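Local coordinates for protein endoglucanase (Uncultured bacterium, PDB 3X17) that hydrolyses internal beta-1,4-glucosidic bonds of cellulose as a family 9 endoglucanase, whose catalytic barrel follows an N-terminal Ig-like domain, at residues V34-P39 with D81-A86; L53-A58 with Y97-V102. One frame throughout, in Å; residues are numbered along the deposited sequence.

Interaction 1: V34-P39 with D81-A86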
# COMPACT_ATOMS: atom_id res chain seq x y z
N VAL A 34 -8.24 20.39 10.66
CA VAL A 34 -7.80 20.13 12.01
C VAL A 34 -6.88 21.27 12.36
O VAL A 34 -5.95 21.57 11.60
CB VAL A 34 -7.09 18.77 12.15
CG1 VAL A 34 -6.43 18.63 13.51
CG2 VAL A 34 -8.07 17.63 11.91
N LEU A 35 -7.23 21.97 13.44
CA LEU A 35 -6.40 23.02 14.00
C LEU A 35 -5.53 22.42 15.10
O LEU A 35 -6.04 21.95 16.11
CB LEU A 35 -7.29 24.12 14.59
CG LEU A 35 -6.51 25.24 15.31
CD1 LEU A 35 -5.74 26.08 14.29
CD2 LEU A 35 -7.45 26.13 16.14
N ALA A 36 -4.23 22.36 14.87
CA ALA A 36 -3.35 21.80 15.88
C ALA A 36 -2.56 22.92 16.51
O ALA A 36 -1.89 23.67 15.82
CB ALA A 36 -2.41 20.76 15.27
N LEU A 37 -2.63 23.02 17.84
CA LEU A 37 -1.85 24.01 18.58
C LEU A 37 -0.39 23.58 18.76
O LEU A 37 -0.10 22.42 19.09
CB LEU A 37 -2.47 24.28 19.95
CG LEU A 37 -3.84 24.94 19.94
CD1 LEU A 37 -4.35 25.15 21.38
CD2 LEU A 37 -3.77 26.26 19.18
N ALA A 38 0.49 24.55 18.68
CA ALA A 38 1.84 24.43 19.18
C ALA A 38 2.01 23.57 20.42
O ALA A 38 1.43 23.85 21.46
CB ALA A 38 2.33 25.79 19.52
N PRO A 39 2.83 22.53 20.33
CA PRO A 39 3.12 21.69 21.51
C PRO A 39 3.37 22.44 22.82
O PRO A 39 2.68 22.20 23.82
CB PRO A 39 4.36 20.90 21.09
CG PRO A 39 4.25 20.81 19.56
CD PRO A 39 3.29 21.90 19.09
N ASP A 81 -0.89 16.42 20.73
CA ASP A 81 -1.34 17.76 20.36
C ASP A 81 -2.67 18.16 20.99
O ASP A 81 -3.49 17.31 21.37
CB ASP A 81 -1.42 17.95 18.84
CG ASP A 81 -0.08 17.79 18.15
OD1 ASP A 81 0.95 17.68 18.85
OD2 ASP A 81 -0.07 17.79 16.89
N THR A 82 -2.90 19.46 21.05
CA THR A 82 -4.21 20.00 21.28
C THR A 82 -4.87 20.31 19.95
O THR A 82 -4.34 21.12 19.17
CB THR A 82 -4.12 21.29 22.14
OG1 THR A 82 -3.61 20.94 23.42
CG2 THR A 82 -5.51 21.91 22.31
N LEU A 83 -5.99 19.63 19.68
CA LEU A 83 -6.71 19.80 18.42
C LEU A 83 -8.08 20.48 18.60
O LEU A 83 -8.83 20.16 19.52
CB LEU A 83 -6.89 18.46 17.69
CG LEU A 83 -5.63 17.58 17.66
CD1 LEU A 83 -5.89 16.25 16.93
CD2 LEU A 83 -4.49 18.36 16.98
N TYR A 84 -8.42 21.33 17.64
CA TYR A 84 -9.80 21.65 17.34
C TYR A 84 -10.11 21.14 15.95
O TYR A 84 -9.20 20.95 15.15
CB TYR A 84 -10.02 23.16 17.41
CG TYR A 84 -9.68 23.75 18.77
CD1 TYR A 84 -8.36 23.94 19.16
CD2 TYR A 84 -10.68 24.12 19.66
CE1 TYR A 84 -8.04 24.50 20.40
CE2 TYR A 84 -10.37 24.71 20.90
CZ TYR A 84 -9.05 24.87 21.27
OH TYR A 84 -8.74 25.37 22.52
N ARG A 85 -11.39 20.94 15.64
CA ARG A 85 -11.77 20.43 14.33
C ARG A 85 -13.08 20.98 13.80
O ARG A 85 -13.98 21.34 14.57
CB ARG A 85 -11.78 18.90 14.31
CG ARG A 85 -12.93 18.25 15.05
CD ARG A 85 -12.98 16.75 14.75
NE ARG A 85 -11.67 16.13 14.98
CZ ARG A 85 -10.88 15.64 14.02
NH1 ARG A 85 -11.26 15.64 12.72
NH2 ARG A 85 -9.70 15.15 14.37
N ALA A 86 -13.15 21.10 12.48
CA ALA A 86 -14.39 21.41 11.78
C ALA A 86 -14.71 20.32 10.75
O ALA A 86 -13.83 19.57 10.29
CB ALA A 86 -14.30 22.75 11.09

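Interaction 2: L53-A58 with Y97-V102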
# COMPACT_ATOMS: atom_id res chain seq x y z
N LEU A 53 -13.36 28.94 11.76
CA LEU A 53 -12.78 28.60 10.45
C LEU A 53 -13.61 29.15 9.31
O LEU A 53 -14.84 29.02 9.28
CB LEU A 53 -12.64 27.09 10.30
CG LEU A 53 -12.08 26.55 8.98
CD1 LEU A 53 -10.56 26.74 8.90
CD2 LEU A 53 -12.40 25.07 8.88
N GLN A 54 -12.92 29.71 8.32
CA GLN A 54 -13.54 29.97 7.05
C GLN A 54 -12.90 29.10 5.97
O GLN A 54 -11.72 28.74 6.07
CB GLN A 54 -13.39 31.45 6.68
CG GLN A 54 -13.81 32.40 7.77
CD GLN A 54 -13.44 33.83 7.44
OE1 GLN A 54 -12.31 34.11 7.03
NE2 GLN A 54 -14.40 34.74 7.56
N ILE A 55 -13.70 28.71 4.98
CA ILE A 55 -13.17 28.24 3.72
C ILE A 55 -13.37 29.34 2.70
O ILE A 55 -14.44 29.94 2.63
CB ILE A 55 -13.90 27.00 3.19
CG1 ILE A 55 -13.94 25.85 4.22
CG2 ILE A 55 -13.43 26.64 1.77
CD1 ILE A 55 -12.61 25.52 4.89
N VAL A 56 -12.38 29.53 1.85
CA VAL A 56 -12.28 30.74 1.05
C VAL A 56 -11.90 30.35 -0.39
O VAL A 56 -11.00 29.54 -0.60
CB VAL A 56 -11.20 31.65 1.64
CG1 VAL A 56 -10.87 32.74 0.70
CG2 VAL A 56 -11.67 32.22 2.98
N ARG A 57 -12.59 30.89 -1.39
CA ARG A 57 -12.16 30.68 -2.78
C ARG A 57 -10.70 31.06 -2.96
O ARG A 57 -10.24 32.09 -2.44
CB ARG A 57 -13.05 31.45 -3.77
CG ARG A 57 -14.43 30.83 -3.99
CD ARG A 57 -14.74 30.63 -5.47
NE ARG A 57 -14.80 31.91 -6.19
CZ ARG A 57 -15.86 32.71 -6.21
NH1 ARG A 57 -16.98 32.35 -5.58
NH2 ARG A 57 -15.82 33.86 -6.86
N ALA A 58 -9.93 30.21 -3.64
CA ALA A 58 -8.53 30.49 -3.90
C ALA A 58 -8.36 31.79 -4.67
O ALA A 58 -7.50 32.60 -4.33
CB ALA A 58 -7.87 29.33 -4.65
N TYR A 97 -9.76 26.07 -3.17
CA TYR A 97 -10.07 26.73 -1.91
C TYR A 97 -8.87 26.80 -0.95
O TYR A 97 -7.88 26.08 -1.10
CB TYR A 97 -11.24 26.03 -1.20
CG TYR A 97 -12.52 25.95 -2.02
CD1 TYR A 97 -13.49 26.94 -1.94
CD2 TYR A 97 -12.79 24.84 -2.80
CE1 TYR A 97 -14.67 26.85 -2.66
CE2 TYR A 97 -13.95 24.74 -3.53
CZ TYR A 97 -14.90 25.73 -3.43
OH TYR A 97 -16.07 25.60 -4.16
N VAL A 98 -9.04 27.60 0.10
CA VAL A 98 -8.12 27.64 1.22
C VAL A 98 -8.90 27.63 2.52
O VAL A 98 -9.99 28.20 2.61
CB VAL A 98 -7.24 28.89 1.14
CG1 VAL A 98 -6.62 29.19 2.48
CG2 VAL A 98 -6.17 28.71 0.05
N ALA A 99 -8.37 26.94 3.53
CA ALA A 99 -8.94 27.00 4.87
C ALA A 99 -8.17 28.01 5.71
O ALA A 99 -6.93 28.04 5.72
CB ALA A 99 -8.91 25.61 5.54
N GLN A 100 -8.92 28.83 6.46
CA GLN A 100 -8.40 30.05 7.06
C GLN A 100 -9.00 30.17 8.44
O GLN A 100 -10.20 30.34 8.57
CB GLN A 100 -8.83 31.26 6.22
CG GLN A 100 -8.43 32.62 6.80
CD GLN A 100 -6.94 32.85 6.73
OE1 GLN A 100 -6.27 32.99 7.75
NE2 GLN A 100 -6.40 32.85 5.51
N VAL A 101 -8.19 30.05 9.48
CA VAL A 101 -8.70 30.30 10.82
C VAL A 101 -8.64 31.81 11.11
O VAL A 101 -7.64 32.45 10.80
CB VAL A 101 -7.94 29.50 11.88
CG1 VAL A 101 -8.26 30.00 13.31
CG2 VAL A 101 -8.29 28.03 11.75
N VAL A 102 -9.76 32.38 11.56
CA VAL A 102 -9.85 33.83 11.76
C VAL A 102 -8.85 34.24 12.83
O VAL A 102 -8.81 33.66 13.92
CB VAL A 102 -11.31 34.30 12.16
CG1 VAL A 102 -11.35 35.81 12.48
CG2 VAL A 102 -12.31 33.98 11.03

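Interaction 1: V34-P39 with D81-A86
The Tyr84 ring lies beside Leu35 and receives two leucines from strand 32-37 at different places. Leu35 runs alongside it, pointing the same way, and sets CD2 3.8 Å from Tyr84 CD1. Leu37 crosses at a slant and brings CD1 to the ring edge, in the ring plane, 3.9 Å from Tyr84 CE1. The same methyl also meets Thr82: Leu37 CD1 is 3.6 Å from Thr82 CG2, the methyl branch that stands opposite the backbone N about the CA-CB bond while OG1 sits beside that N (chi1 -65°). Trp49 adds an edge-to-face ring contact to Tyr84, and Met69 of the neighbouring strand 63-74 touches both Leu35 and Tyr84.

On the other face of the sheet, Leu83 CD2 reaches over to Ala36 CB at 3.6 Å and also touches Val34 CG1. Farther along, Val34 CG2 lies 3.8 Å from Arg85 NH1, against a guanidinium group whose NH1 is hydrogen-bonded to Gln32. At the opposite end of the pair from Arg85, Asp81 comes near Ala36, but its carboxylate is engaged by Arg527 and Tyr422, which tie this end of 81-86 to the catalytic domain.

The strands are antiparallel neighbours in the beta sheet of the N-terminal Ig-like domain. Leu35 and Tyr84 exchange a pair of backbone hydrogen bonds, Leu35 N to Tyr84 O at 2.8 Å and Tyr84 N to Leu35 O at 2.9 Å. The chemistry is thus divided: backbone amides fix the pairing, mostly apolar branches pack on both faces, and catalytic-domain residues hold the Asp81 carboxylate.

Interaction 2: L53-A58 with Y97-V102
Ile55 and Tyr97 meet at about a right angle, with Ile55 CG2 3.7 Å from Tyr97 CD1. Ile55 carries CG2 opposite its backbone N and CG1 opposite its carbonyl carbon (chi1 -54°), an arrangement that gives each branch its own partner: CG2 takes the tyrosine, while CD1 lies 3.8 Å from Ala99 CB. Leu53 CD1 approaches that alanine too and is 3.9 Å from Val101 CG2, which continues the apolar face. At the ring's distant end, Tyr97 OH is hydrogen-bonded to Ala93 O.

On the reverse face Gln54 and Gln100 run side by side. The extended Gln54 chain crosses Val102 at a slant, its CD 3.8 Å from Val102 CG2, and NE2 is hydrogen-bonded to Glu66. An alanine in place of Gln54 would probably leave Glu66 without this amide partner and uncover the Val102 methyl.

In this Ig-like sheet strand 52-57 lies between 63-74 and 95-101. Gln54 with Gln100 and Val56 with Val98 each form two backbone bonds; Gln54 N to Gln100 O (2.8 Å) is almost straight, at 175°. These bonds fix the register, while the extended backbone separates apolar Leu53, Ile55, Ala99 and Val101 from a partly exposed face mixing Val56 and Val98 with the two glutamines.

Overall arrangement
Interactions 1 and 2 illustrate how one sheet can be assembled from strands that are not neighbours in sequence. Their centres lie about 16 Å apart, and their segments alternate along the chain: 34-39, 53-58, 81-86, 97-102. Strand 63-74 stands between strands 82-87 and 52-57, joining the two pairs across the sheet. Side chains also connect them directly, Ala86 CB with Leu53 CD2 at 3.7 Å and Leu35 CD1 with Val101 CG2 at 4.1 Å, so both pairs contribute to the apolar interior of the Ig-like domain. The centres are about 28 and 32 Å from the chain centre. Interaction 1 lies against the catalytic portion; the zinc and calcium sites use residues outside all four segments.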